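Local coordinates for protein aryl acylamidase (bacterium CSBL00001, PDB 4YJI) that probably hydrolyses aryl acylamides as an aryl acylamidase of the amidase signature family, and here holds N-(4-hydroxyphenyl)acetamide in its pocket, at residues A[134-139]-A[354-359]; A[81-86]-A[115-120]; A[444-449]-A[472-477]; A[204-209]-A[250-255]. The protein carries 1 engineered substitution. One frame throughout, in Å; residues are numbered along the deposited sequence.

Contact 1: residues A[134-139]-A[354-359]. With TYL (N-(4-hydroxyphenyl)acetamide (tylenol)), chain C.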
loop_
_atom_site.group_PDB
_atom_site.type_symbol
_atom_site.label_atom_id
_atom_site.label_comp_id
_atom_site.label_asym_id
_atom_site.label_seq_id
_atom_site.Cartn_x
_atom_site.Cartn_y
_atom_site.Cartn_z
ATOM N N PRO A 134 -5.176 8.596 -5.967
ATOM C CA PRO A 134 -4.937 9.686 -6.919
ATOM C C PRO A 134 -4.880 9.169 -8.345
ATOM O O PRO A 134 -4.669 7.969 -8.546
ATOM C CB PRO A 134 -3.572 10.225 -6.500
ATOM C CG PRO A 134 -2.871 9.006 -5.964
ATOM C CD PRO A 134 -3.969 8.284 -5.191
ATOM N N VAL A 135 -5.029 10.061 -9.320
ATOM C CA VAL A 135 -5.050 9.680 -10.733
ATOM C C VAL A 135 -3.806 8.905 -11.164
ATOM O O VAL A 135 -2.677 9.365 -10.965
ATOM C CB VAL A 135 -5.204 10.927 -11.637
ATOM C CG1 VAL A 135 -5.073 10.558 -13.115
ATOM C CG2 VAL A 135 -6.542 11.622 -11.363
ATOM N N TYR A 136 -4.028 7.719 -11.732
ATOM C CA TYR A 136 -2.957 6.821 -12.183
ATOM C C TYR A 136 -1.931 6.479 -11.100
ATOM O O TYR A 136 -0.819 6.043 -11.408
ATOM C CB TYR A 136 -2.232 7.414 -13.398
ATOM C CG TYR A 136 -2.904 7.102 -14.715
ATOM C CD1 TYR A 136 -2.975 5.793 -15.182
ATOM C CD2 TYR A 136 -3.461 8.109 -15.505
ATOM C CE1 TYR A 136 -3.581 5.489 -16.396
ATOM C CE2 TYR A 136 -4.077 7.810 -16.726
ATOM C CZ TYR A 136 -4.131 6.497 -17.160
ATOM O OH TYR A 136 -4.733 6.165 -18.357
ATOM N N GLY A 137 -2.310 6.667 -9.837
ATOM C CA GLY A 137 -1.430 6.400 -8.712
ATOM C C GLY A 137 -0.223 7.328 -8.638
ATOM O O GLY A 137 0.731 7.061 -7.903
ATOM N N PHE A 138 -0.266 8.432 -9.373
ATOM C CA PHE A 138 0.973 9.167 -9.660
ATOM C C PHE A 138 1.316 10.245 -8.623
ATOM O O PHE A 138 1.644 11.376 -8.985
ATOM C CB PHE A 138 0.900 9.791 -11.060
ATOM C CG PHE A 138 2.227 9.800 -11.796
ATOM C CD1 PHE A 138 3.226 10.684 -11.439
ATOM C CD2 PHE A 138 2.459 8.931 -12.848
ATOM C CE1 PHE A 138 4.446 10.696 -12.106
ATOM C CE2 PHE A 138 3.669 8.946 -13.524
ATOM C CZ PHE A 138 4.670 9.827 -13.142
ATOM N N ARG A 139 1.262 9.878 -7.342
ATOM C CA ARG A 139 1.732 10.718 -6.233
ATOM C C ARG A 139 1.575 9.983 -4.904
ATOM O O ARG A 139 0.800 9.018 -4.809
ATOM C CB ARG A 139 0.983 12.057 -6.175
ATOM C CG ARG A 139 -0.527 11.934 -6.098
ATOM C CD ARG A 139 -1.196 13.308 -6.202
ATOM N NE ARG A 139 -0.955 13.916 -7.508
ATOM C CZ ARG A 139 -0.949 15.226 -7.745
ATOM N NH1 ARG A 139 -1.165 16.091 -6.754
ATOM N NH2 ARG A 139 -0.713 15.667 -8.981
ATOM N N ASP A 354 -1.759 18.528 -14.189
ATOM C CA ASP A 354 -0.659 19.087 -14.973
ATOM C C ASP A 354 0.679 18.425 -14.650
ATOM O O ASP A 354 1.478 18.180 -15.545
ATOM C CB ASP A 354 -0.549 20.597 -14.740
ATOM C CG ASP A 354 -1.718 21.372 -15.338
ATOM O OD1 ASP A 354 -2.429 20.809 -16.201
ATOM O OD2 ASP A 354 -1.919 22.548 -14.948
ATOM N N ALA A 355 0.922 18.154 -13.369
ATOM C CA ALA A 355 2.180 17.536 -12.944
ATOM C C ALA A 355 2.365 16.162 -13.576
ATOM O O ALA A 355 3.484 15.742 -13.860
ATOM C CB ALA A 355 2.235 17.435 -11.421
ATOM N N LEU A 356 1.260 15.458 -13.795
ATOM C CA LEU A 356 1.313 14.163 -14.464
ATOM C C LEU A 356 1.522 14.337 -15.963
ATOM O O LEU A 356 2.325 13.627 -16.567
ATOM C CB LEU A 356 0.031 13.365 -14.191
ATOM C CG LEU A 356 -0.208 12.061 -14.958
ATOM C CD1 LEU A 356 1.010 11.166 -14.992
ATOM C CD2 LEU A 356 -1.370 11.326 -14.314
ATOM N N MET A 357 0.802 15.278 -16.569
ATOM C CA MET A 357 0.907 15.485 -18.012
ATOM C C MET A 357 2.326 15.876 -18.414
ATOM O O MET A 357 2.764 15.573 -19.519
ATOM C CB MET A 357 -0.094 16.547 -18.491
ATOM C CG MET A 357 -0.328 16.539 -20.000
ATOM S SD MET A 357 -1.087 15.014 -20.624
ATOM C CE MET A 357 -2.825 15.313 -20.287
ATOM N N LYS A 358 3.042 16.549 -17.515
ATOM C CA LYS A 358 4.455 16.847 -17.745
ATOM C C LYS A 358 5.239 15.574 -18.085
ATOM O O LYS A 358 6.010 15.540 -19.038
ATOM C CB LYS A 358 5.066 17.527 -16.520
ATOM C CG LYS A 358 6.573 17.653 -16.590
ATOM C CD LYS A 358 7.149 18.252 -15.310
ATOM C CE LYS A 358 6.951 17.335 -14.115
ATOM N NZ LYS A 358 7.816 17.728 -12.968
ATOM N N TRP A 359 5.004 14.511 -17.323
ATOM C CA TRP A 359 5.726 13.258 -17.548
ATOM C C TRP A 359 5.170 12.487 -18.746
ATOM O O TRP A 359 5.914 11.808 -19.465
ATOM C CB TRP A 359 5.682 12.401 -16.279
ATOM C CG TRP A 359 6.486 13.015 -15.180
ATOM C CD1 TRP A 359 6.014 13.602 -14.040
ATOM C CD2 TRP A 359 7.915 13.127 -15.130
ATOM N NE1 TRP A 359 7.067 14.061 -13.278
ATOM C CE2 TRP A 359 8.240 13.788 -13.931
ATOM C CE3 TRP A 359 8.947 12.735 -15.989
ATOM C CZ2 TRP A 359 9.560 14.056 -13.560
ATOM C CZ3 TRP A 359 10.258 13.009 -15.626
ATOM C CH2 TRP A 359 10.550 13.662 -14.421
HETATM C C1 TYL C . 1.419 3.657 -7.950
HETATM C C2 TYL C . 0.753 2.530 -7.481
HETATM C C3 TYL C . 0.367 1.545 -8.381
HETATM C C4 TYL C . 0.643 1.702 -9.733
HETATM C C5 TYL C . 1.299 2.834 -10.198
HETATM C C6 TYL C . 1.685 3.822 -9.305
HETATM N N TYL C . 1.813 4.676 -7.062
HETATM C C TYL C . 2.575 4.458 -5.924
HETATM C CM TYL C . 2.893 5.678 -5.086
HETATM O O4 TYL C . 0.252 0.708 -10.652
HETATM O O TYL C . 2.968 3.342 -5.620
#
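Leu356 reaches from helix 354-362 into the loop 134-139 and spreads its two methyls over three side chains. CD1 lies over a face of the Phe138 ring, 3.8 Å from the centroid, in a CH-pi contact. The other, CD2, meets Val135 CG1 at 4.0 Å and also touches the Tyr136 ring. With CG anti to the backbone N (chi1 171°), the end of the side chain comes nearer the loop and both branches meet it. One turn on, the Phe138 ring and the five-membered ring of Trp359 have planes only 24° apart but are displaced so far that they hardly overlap, with Phe138 CE1 3.8 Å from Trp359 CD1. Arg139 passes its NH2 within 4.2 Å of Ala355 CB, while its NH1 bonds to the carbonyl of Thr413.

Further out, helix 315-339 adds Ile326 against Phe138 and Ser333, whose OG bonds to Tyr136 OH. The backbone turns with positive phi at Tyr136 and Gly137, and a side chain at Gly137 would collide with the ligand ring. Gly137 O accepts a hydrogen bond from the ligand amide N at 2.8 Å, nearly straight (165°); the same oxygen accepts a weak bond from Arg139 N, which closes the inverse gamma turn centred on Phe138. The contact thus pairs an apolar grip on one side of the loop with a backbone carbonyl presented on the other to an anilide N-H.

Contact 2: residues A[81-86]-A[115-120]; sequences TLMKDL and TYPLKM. With TYL (N-(4-hydroxyphenyl)acetamide (tylenol)), chain C.
Strand 81-84 and helix 115-120 run roughly antiparallel, their axes 8.6 Å apart at closest and 153° between directions, with Thr81 and Met83 turned toward Tyr116 and Pro117, Leu82 contributing only its carbonyl oxygen. Strand 80-84, this helix and the adjacent parallel strand 126-131 form a beta-alpha-beta crossover, and the contact is its strand-to-helix interface.

Tyr116 carries the polar part. Its OH donates to Thr81 OG1 at 2.6 Å, the threonine oxygen lying at the ring edge and in its plane. Thr81 OG1 is in turn bonded to the carbonyl of Val178, so the buried hydroxyls form a short relay into strand 178-183. The Tyr116 ring also has Met120 CG over the centre of one face, 3.5 Å above the plane. A phenylalanine here would probably keep much of the ring packing but leave Thr81 OG1 without its phenolic donor.

Met83 supplies the apolar part. Its CG sits between backbone N and carbonyl carbon (chi1 70°), and a bend at chi3 lays CE against Pro117 CG at 3.8 Å, with SD following alongside the same ring.

Beyond Met83, Lys84 extends fully and its NZ hydrogen-bonds to Ser163, Ser164 and Thr182, as expected if it is the lysine of the Ser-cisSer-Lys triad known in amidase signature enzymes. Two residues later, Leu86 CD2 approaches the aromatic carbon C3 of the ligand at 3.6 Å.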
loop_
_atom_site.group_PDB
_atom_site.type_symbol
_atom_site.label_atom_id
_atom_site.label_comp_id
_atom_site.label_asym_id
_atom_site.label_seq_id
_atom_site.Cartn_x
_atom_site.Cartn_y
_atom_site.Cartn_z
ATOM N N THR A 81 -13.681 -6.429 3.764
ATOM C CA THR A 81 -12.558 -5.674 3.218
ATOM C C THR A 81 -12.996 -4.861 1.992
ATOM O O THR A 81 -14.140 -4.966 1.524
ATOM C CB THR A 81 -11.371 -6.611 2.859
ATOM O OG1 THR A 81 -10.193 -5.832 2.614
ATOM C CG2 THR A 81 -11.693 -7.472 1.630
ATOM N N LEU A 82 -12.101 -4.011 1.508
ATOM C CA LEU A 82 -12.327 -3.245 0.295
ATOM C C LEU A 82 -11.070 -3.257 -0.572
ATOM O O LEU A 82 -9.945 -3.362 -0.048
ATOM C CB LEU A 82 -12.720 -1.800 0.622
ATOM C CG LEU A 82 -14.112 -1.532 1.191
ATOM C CD1 LEU A 82 -14.135 -1.714 2.705
ATOM C CD2 LEU A 82 -14.563 -0.129 0.807
ATOM N N MET A 83 -11.264 -3.153 -1.886
ATOM C CA MET A 83 -10.147 -3.114 -2.844
ATOM C C MET A 83 -9.880 -1.675 -3.283
ATOM O O MET A 83 -10.717 -0.804 -3.108
ATOM C CB MET A 83 -10.437 -3.981 -4.075
ATOM C CG MET A 83 -11.528 -3.403 -4.981
ATOM S SD MET A 83 -11.791 -4.317 -6.530
ATOM C CE MET A 83 -10.176 -4.188 -7.292
ATOM N N LYS A 84 -8.711 -1.443 -3.869
ATOM C CA LYS A 84 -8.297 -0.111 -4.309
ATOM C C LYS A 84 -8.769 0.210 -5.724
ATOM O O LYS A 84 -8.657 -0.624 -6.620
ATOM C CB LYS A 84 -6.775 -0.019 -4.235
ATOM C CG LYS A 84 -6.164 1.288 -4.708
ATOM C CD LYS A 84 -4.642 1.195 -4.573
ATOM C CE LYS A 84 -3.958 2.456 -5.057
ATOM N NZ LYS A 84 -2.466 2.326 -4.907
ATOM N N ASP A 85 -9.257 1.432 -5.930
ATOM C CA ASP A 85 -9.686 1.876 -7.258
ATOM C C ASP A 85 -8.503 2.400 -8.098
ATOM O O ASP A 85 -8.433 3.582 -8.423
ATOM C CB ASP A 85 -10.763 2.955 -7.119
ATOM C CG ASP A 85 -11.290 3.440 -8.462
ATOM O OD1 ASP A 85 -11.163 2.692 -9.467
ATOM O OD2 ASP A 85 -11.835 4.574 -8.502
ATOM N N LEU A 86 -7.569 1.517 -8.425
ATOM C CA LEU A 86 -6.471 1.852 -9.320
ATOM C C LEU A 86 -6.134 0.619 -10.144
ATOM O O LEU A 86 -5.605 -0.363 -9.615
ATOM C CB LEU A 86 -5.242 2.346 -8.539
ATOM C CG LEU A 86 -4.010 2.649 -9.395
ATOM C CD1 LEU A 86 -4.347 3.663 -10.477
ATOM C CD2 LEU A 86 -2.849 3.149 -8.531
ATOM N N THR A 115 -5.800 -9.245 -8.407
ATOM C CA THR A 115 -5.424 -10.333 -7.491
ATOM C C THR A 115 -6.116 -10.249 -6.128
ATOM O O THR A 115 -6.631 -11.253 -5.630
ATOM C CB THR A 115 -3.898 -10.362 -7.268
ATOM O OG1 THR A 115 -3.247 -10.594 -8.522
ATOM C CG2 THR A 115 -3.509 -11.474 -6.274
ATOM N N TYR A 116 -6.124 -9.065 -5.525
ATOM C CA TYR A 116 -6.682 -8.924 -4.186
ATOM C C TYR A 116 -8.162 -9.367 -4.139
ATOM O O TYR A 116 -8.496 -10.218 -3.337
ATOM C CB TYR A 116 -6.520 -7.490 -3.668
ATOM C CG TYR A 116 -6.897 -7.311 -2.206
ATOM C CD1 TYR A 116 -5.989 -7.607 -1.198
ATOM C CD2 TYR A 116 -8.159 -6.844 -1.841
ATOM C CE1 TYR A 116 -6.316 -7.434 0.140
ATOM C CE2 TYR A 116 -8.502 -6.672 -0.494
ATOM C CZ TYR A 116 -7.574 -6.974 0.483
ATOM O OH TYR A 116 -7.895 -6.808 1.809
ATOM N N PRO A 117 -9.036 -8.814 -5.006
ATOM C CA PRO A 117 -10.433 -9.254 -4.868
ATOM C C PRO A 117 -10.628 -10.745 -5.192
ATOM O O PRO A 117 -11.424 -11.409 -4.521
ATOM C CB PRO A 117 -11.184 -8.368 -5.873
ATOM C CG PRO A 117 -10.131 -7.914 -6.854
ATOM C CD PRO A 117 -8.897 -7.743 -6.013
ATOM N N LEU A 118 -9.897 -11.265 -6.173
ATOM C CA LEU A 118 -10.023 -12.672 -6.532
ATOM C C LEU A 118 -9.638 -13.583 -5.370
ATOM O O LEU A 118 -10.393 -14.483 -4.988
ATOM C CB LEU A 118 -9.163 -12.999 -7.752
ATOM C CG LEU A 118 -9.188 -14.456 -8.229
ATOM C CD1 LEU A 118 -10.558 -14.816 -8.757
ATOM C CD2 LEU A 118 -8.124 -14.672 -9.301
ATOM N N LYS A 119 -8.463 -13.355 -4.793
ATOM C CA LYS A 119 -7.975 -14.304 -3.802
ATOM C C LYS A 119 -8.609 -14.118 -2.428
ATOM O O LYS A 119 -8.841 -15.104 -1.715
ATOM C CB LYS A 119 -6.453 -14.226 -3.723
ATOM C CG LYS A 119 -5.841 -14.645 -5.063
ATOM C CD LYS A 119 -4.387 -15.026 -4.978
ATOM C CE LYS A 119 -4.202 -16.403 -4.387
ATOM N NZ LYS A 119 -2.750 -16.757 -4.352
ATOM N N MET A 120 -8.900 -12.877 -2.052
ATOM C CA MET A 120 -9.554 -12.635 -0.767
ATOM C C MET A 120 -10.974 -13.218 -0.794
ATOM O O MET A 120 -11.380 -13.915 0.141
ATOM C CB MET A 120 -9.579 -11.146 -0.428
ATOM C CG MET A 120 -8.162 -10.539 -0.225
ATOM S SD MET A 120 -7.285 -11.190 1.228
ATOM C CE MET A 120 -8.055 -10.234 2.547
HETATM C C1 TYL C . 1.419 3.657 -7.950
HETATM C C2 TYL C . 0.753 2.530 -7.481
HETATM C C3 TYL C . 0.367 1.545 -8.381
HETATM C C4 TYL C . 0.643 1.702 -9.733
HETATM C C5 TYL C . 1.299 2.834 -10.198
HETATM C C6 TYL C . 1.685 3.822 -9.305
HETATM N N TYL C . 1.813 4.676 -7.062
HETATM C C TYL C . 2.575 4.458 -5.924
HETATM C CM TYL C . 2.893 5.678 -5.086
HETATM O O4 TYL C . 0.252 0.708 -10.652
HETATM O O TYL C . 2.968 3.342 -5.620
#

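Contact 3: residues A[444-449]-A[472-477]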
loop_
_atom_site.group_PDB
_atom_site.type_symbol
_atom_site.label_atom_id
_atom_site.label_comp_id
_atom_site.label_asym_id
_atom_site.label_seq_id
_atom_site.Cartn_x
_atom_site.Cartn_y
_atom_site.Cartn_z
ATOM N N ALA A 444 8.172 -3.733 4.883
ATOM C CA ALA A 444 6.939 -3.360 5.565
ATOM C C ALA A 444 7.119 -2.049 6.304
ATOM O O ALA A 444 8.170 -1.812 6.894
ATOM C CB ALA A 444 6.512 -4.446 6.539
ATOM N N SER A 445 6.101 -1.195 6.264
ATOM C CA SER A 445 6.109 -0.014 7.117
ATOM C C SER A 445 5.456 -0.334 8.459
ATOM O O SER A 445 4.292 -0.772 8.522
ATOM C CB SER A 445 5.408 1.165 6.452
ATOM O OG SER A 445 5.498 2.310 7.298
ATOM N N VAL A 446 6.225 -0.127 9.521
ATOM C CA VAL A 446 5.792 -0.377 10.895
ATOM C C VAL A 446 5.610 0.949 11.640
ATOM O O VAL A 446 6.468 1.819 11.563
ATOM C CB VAL A 446 6.811 -1.240 11.648
ATOM C CG1 VAL A 446 6.432 -1.341 13.083
ATOM C CG2 VAL A 446 6.914 -2.631 11.032
ATOM N N PRO A 447 4.470 1.120 12.328
ATOM C CA PRO A 447 4.251 2.380 13.052
ATOM C C PRO A 447 5.324 2.592 14.108
ATOM O O PRO A 447 5.531 1.707 14.936
ATOM C CB PRO A 447 2.870 2.185 13.675
ATOM C CG PRO A 447 2.175 1.224 12.713
ATOM C CD PRO A 447 3.260 0.281 12.289
ATOM N N ALA A 448 6.014 3.730 14.052
ATOM C CA ALA A 448 7.140 3.996 14.949
ATOM C C ALA A 448 6.773 4.963 16.064
ATOM O O ALA A 448 7.564 5.178 16.983
ATOM C CB ALA A 448 8.324 4.548 14.163
ATOM N N GLY A 449 5.590 5.559 15.975
ATOM C CA GLY A 449 5.144 6.494 16.994
ATOM C C GLY A 449 4.513 7.746 16.427
ATOM O O GLY A 449 4.178 7.809 15.243
ATOM N N ALA A 472 8.814 -11.580 10.865
ATOM C CA ALA A 472 9.399 -11.867 12.181
ATOM C C ALA A 472 9.837 -10.582 12.888
ATOM O O ALA A 472 9.500 -10.360 14.058
ATOM C CB ALA A 472 10.578 -12.825 12.041
ATOM N N ALA A 473 10.576 -9.729 12.181
ATOM C CA ALA A 473 11.033 -8.465 12.778
ATOM C C ALA A 473 9.872 -7.533 13.120
ATOM O O ALA A 473 9.887 -6.862 14.158
ATOM C CB ALA A 473 12.017 -7.754 11.848
ATOM N N SER A 474 8.874 -7.479 12.240
ATOM C CA SER A 474 7.711 -6.630 12.455
ATOM C C SER A 474 6.959 -7.021 13.724
ATOM O O SER A 474 6.572 -6.161 14.507
ATOM C CB SER A 474 6.763 -6.717 11.246
ATOM O OG SER A 474 7.393 -6.219 10.073
ATOM N N ALA A 475 6.705 -8.316 13.881
ATOM C CA ALA A 475 5.969 -8.832 15.033
ATOM C C ALA A 475 6.749 -8.629 16.334
ATOM O O ALA A 475 6.159 -8.367 17.374
ATOM C CB ALA A 475 5.651 -10.317 14.839
ATOM N N ALA A 476 8.067 -8.783 16.261
ATOM C CA ALA A 476 8.952 -8.562 17.403
ATOM C C ALA A 476 8.871 -7.108 17.864
ATOM O O ALA A 476 8.771 -6.818 19.061
ATOM C CB ALA A 476 10.398 -8.934 17.035
ATOM N N PHE A 477 8.917 -6.195 16.899
ATOM C CA PHE A 477 8.827 -4.772 17.188
ATOM C C PHE A 477 7.454 -4.451 17.779
ATOM O O PHE A 477 7.345 -3.718 18.769
ATOM C CB PHE A 477 9.080 -3.953 15.917
ATOM C CG PHE A 477 9.112 -2.470 16.149
ATOM C CD1 PHE A 477 10.267 -1.848 16.576
ATOM C CD2 PHE A 477 7.975 -1.696 15.941
ATOM C CE1 PHE A 477 10.291 -0.472 16.792
ATOM C CE2 PHE A 477 7.991 -0.332 16.151
ATOM C CZ PHE A 477 9.152 0.284 16.576
#
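Val446 brings CG1 obliquely against the CD2-CE2 side of the Phe477 ring, 3.3 Å from CD2, while its second methyl, CG2, comes 3.7 Å from Ser474 OG. One beta-branched residue thereby spans about one helical turn. With CG1 anti to the backbone N (chi1 173°), the two methyls part toward the two helix residues. Cutting Val446 back to an alanine is likely to open a gap beside Phe477 and leave its ring less firmly fixed against the strand.

Strand 444-449 and helix 472-477 run nearly parallel, crossing at 15° with axes 9.6 Å apart. Farther along the strand, the Phe477 ring turns its edge to the carbonyl of Pro447, CE2 lying 3.4 Å from that oxygen. Toward the strand's start, Ala444 CB reaches Ser474 OG at 4.1 Å. The serine hydroxyl is bonded to the carbonyl of Val470, one turn earlier in the helix, and to Tyr198 OH on strand 198-201.

Helix 467-480 thus covers the large mixed sheet near strands 443-451 and 454-462, and helix 284-299 adds Ala293 and Val296 against Phe477. The chemistry is that of an apolar helix-sheet interface: the Ser474 hydroxyl spends its bonds on Val470 and Tyr198, leaving van der Waals contact to join these two segments.

Contact 4: residues A[204-209]-A[250-255]; sequences IGRVPF and ASLRVK
Leu252 N donates the direct hydrogen bond between these two loops to Gly205 O at 3.0 Å, with an N-H...O angle of 164° and the donor tilted from the carbonyl plane. The glycine CA also makes a CA-H...O contact with Ala250 O at 3.2 Å. A CB on this residue would run into Ala250 O.

Water-mediated links extend the seam. Water 1 bridges Gly205 O and Ser251 OG, the serine hydroxyl being bonded also to the backbone N of Asp245; water 3 joins the carbonyls of Arg206 and Leu252, and water 2 accepts from Arg206 NH1 at 2.9 Å while donating to Val254 O at 2.7 Å.

Apolar and charged groups meet at Arg206. Bent at chi2 and chi3, its chain curls back so that Leu252 CD1 lies over one face of the guanidinium, toward its rim, 3.6 Å from NH1. Val254 CG1 comes up obliquely to the same nitrogen at 3.8 Å, and NH2 forms a salt bridge with Asp467. Ile204 CG1 touches Ala250 CB at 4.0 Å.

The contact ties the loop after strand 198-201 to the one after helix 231-241; that helix packs Met238 against Arg206, while strand 223-228 sets Tyr223 against Ile204.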
loop_
_atom_site.group_PDB
_atom_site.type_symbol
_atom_site.label_atom_id
_atom_site.label_comp_id
_atom_site.label_asym_id
_atom_site.label_seq_id
_atom_site.Cartn_x
_atom_site.Cartn_y
_atom_site.Cartn_z
ATOM N N ILE A 204 9.064 -9.356 -4.954
ATOM C CA ILE A 204 8.556 -9.481 -6.322
ATOM C C ILE A 204 8.329 -10.969 -6.641
ATOM O O ILE A 204 9.161 -11.833 -6.331
ATOM C CB ILE A 204 9.494 -8.816 -7.374
ATOM C CG1 ILE A 204 8.900 -8.928 -8.781
ATOM C CG2 ILE A 204 10.911 -9.402 -7.331
ATOM C CD1 ILE A 204 7.566 -8.186 -8.951
ATOM N N GLY A 205 7.166 -11.261 -7.210
ATOM C CA GLY A 205 6.803 -12.638 -7.528
ATOM C C GLY A 205 6.097 -13.410 -6.422
ATOM O O GLY A 205 5.640 -14.529 -6.656
ATOM N N ARG A 206 6.023 -12.840 -5.218
ATOM C CA ARG A 206 5.361 -13.507 -4.098
ATOM C C ARG A 206 3.834 -13.525 -4.270
ATOM O O ARG A 206 3.187 -14.550 -4.044
ATOM C CB ARG A 206 5.732 -12.824 -2.771
ATOM C CG ARG A 206 5.165 -13.522 -1.539
ATOM C CD ARG A 206 5.797 -14.905 -1.333
ATOM N NE ARG A 206 7.201 -14.784 -0.954
ATOM C CZ ARG A 206 8.139 -15.691 -1.210
ATOM N NH1 ARG A 206 7.840 -16.808 -1.872
ATOM N NH2 ARG A 206 9.391 -15.472 -0.814
ATOM N N VAL A 207 3.270 -12.386 -4.662
ATOM C CA VAL A 207 1.828 -12.265 -4.939
ATOM C C VAL A 207 1.645 -11.990 -6.435
ATOM O O VAL A 207 2.304 -11.093 -6.972
ATOM C CB VAL A 207 1.191 -11.127 -4.088
ATOM C CG1 VAL A 207 -0.291 -10.907 -4.427
ATOM C CG2 VAL A 207 1.372 -11.427 -2.609
ATOM N N PRO A 208 0.784 -12.773 -7.115
ATOM C CA PRO A 208 0.570 -12.612 -8.561
ATOM C C PRO A 208 0.196 -11.181 -8.920
ATOM O O PRO A 208 -0.672 -10.600 -8.268
ATOM C CB PRO A 208 -0.608 -13.556 -8.863
ATOM C CG PRO A 208 -0.625 -14.528 -7.768
ATOM C CD PRO A 208 -0.073 -13.836 -6.544
ATOM N N PHE A 209 0.870 -10.604 -9.907
ATOM C CA PHE A 209 0.437 -9.321 -10.440
ATOM C C PHE A 209 0.205 -9.482 -11.932
ATOM O O PHE A 209 1.118 -9.886 -12.649
ATOM C CB PHE A 209 1.475 -8.232 -10.166
ATOM C CG PHE A 209 0.932 -6.840 -10.309
ATOM C CD1 PHE A 209 0.732 -6.282 -11.562
ATOM C CD2 PHE A 209 0.610 -6.093 -9.188
ATOM C CE1 PHE A 209 0.210 -5.002 -11.693
ATOM C CE2 PHE A 209 0.094 -4.811 -9.315
ATOM C CZ PHE A 209 -0.109 -4.272 -10.566
ATOM N N ALA A 250 7.021 -13.139 -13.199
ATOM C CA ALA A 250 7.935 -13.122 -12.062
ATOM C C ALA A 250 7.538 -14.109 -10.977
ATOM O O ALA A 250 8.229 -14.226 -9.969
ATOM C CB ALA A 250 8.023 -11.701 -11.475
ATOM N N SER A 251 6.435 -14.830 -11.182
ATOM C CA SER A 251 5.838 -15.644 -10.119
ATOM C C SER A 251 6.760 -16.731 -9.544
ATOM O O SER A 251 7.384 -17.495 -10.285
ATOM C CB SER A 251 4.547 -16.302 -10.632
ATOM O OG SER A 251 3.890 -17.013 -9.594
ATOM N N LEU A 252 6.795 -16.812 -8.217
ATOM C CA LEU A 252 7.581 -17.815 -7.502
ATOM C C LEU A 252 6.738 -19.057 -7.227
ATOM O O LEU A 252 5.639 -18.954 -6.682
ATOM C CB LEU A 252 8.103 -17.237 -6.178
ATOM C CG LEU A 252 8.828 -15.895 -6.298
ATOM C CD1 LEU A 252 9.075 -15.299 -4.896
ATOM C CD2 LEU A 252 10.146 -16.088 -7.035
ATOM N N ARG A 253 7.240 -20.229 -7.599
ATOM C CA ARG A 253 6.478 -21.457 -7.353
ATOM C C ARG A 253 6.837 -22.010 -5.962
ATOM O O ARG A 253 7.483 -23.047 -5.826
ATOM C CB ARG A 253 6.737 -22.484 -8.460
ATOM C CG ARG A 253 5.701 -23.611 -8.486
ATOM C CD ARG A 253 5.581 -24.239 -9.868
ATOM N NE ARG A 253 4.380 -25.066 -9.967
ATOM C CZ ARG A 253 3.885 -25.528 -11.105
ATOM N NH1 ARG A 253 4.490 -25.254 -12.255
ATOM N NH2 ARG A 253 2.783 -26.276 -11.093
ATOM N N VAL A 254 6.409 -21.283 -4.934
ATOM C CA VAL A 254 6.807 -21.505 -3.546
ATOM C C VAL A 254 5.584 -21.330 -2.644
ATOM O O VAL A 254 4.799 -20.400 -2.857
ATOM C CB VAL A 254 7.923 -20.498 -3.127
ATOM C CG1 VAL A 254 8.196 -20.568 -1.635
ATOM C CG2 VAL A 254 9.204 -20.752 -3.940
ATOM N N LYS A 255 5.412 -22.231 -1.670
ATOM C CA LYS A 255 4.358 -22.121 -0.657
ATOM C C LYS A 255 4.944 -21.832 0.729
ATOM O O LYS A 255 5.841 -22.540 1.193
ATOM C CB LYS A 255 3.515 -23.397 -0.606
ATOM C CG LYS A 255 2.813 -23.698 -1.917
ATOM C CD LYS A 255 2.059 -25.011 -1.879
ATOM C CE LYS A 255 1.398 -25.279 -3.220
ATOM N NZ LYS A 255 0.608 -26.542 -3.227
HETATM O O HOH W 1 2.991 -15.156 -7.775
HETATM O O HOH W 2 5.331 -17.706 -3.000
HETATM O O HOH W 3 4.254 -17.068 -5.352
#

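Overall arrangement
Contacts 1 and 2 converge on the ligand. They touch each other through Leu86 CD2 and Gly137 CA, 3.6 Å apart, although their centres lie about 23 Å apart, so the pocket is lined by residues next to two separate interfaces. Contact 2 also meets contact 4, where Thr115 OG1 and Pro208 O lie 2.6 Å apart in a probable hydrogen bond. Contact 4 is one step removed from the site, with the Ile204 side chain about 12 Å from the ligand. Contact 3 touches none of the others: its nearest atoms are about 11 Å from contact 4 and about 14 Å from contacts 1 and 2, and it lies across the chain's centre from contact 1.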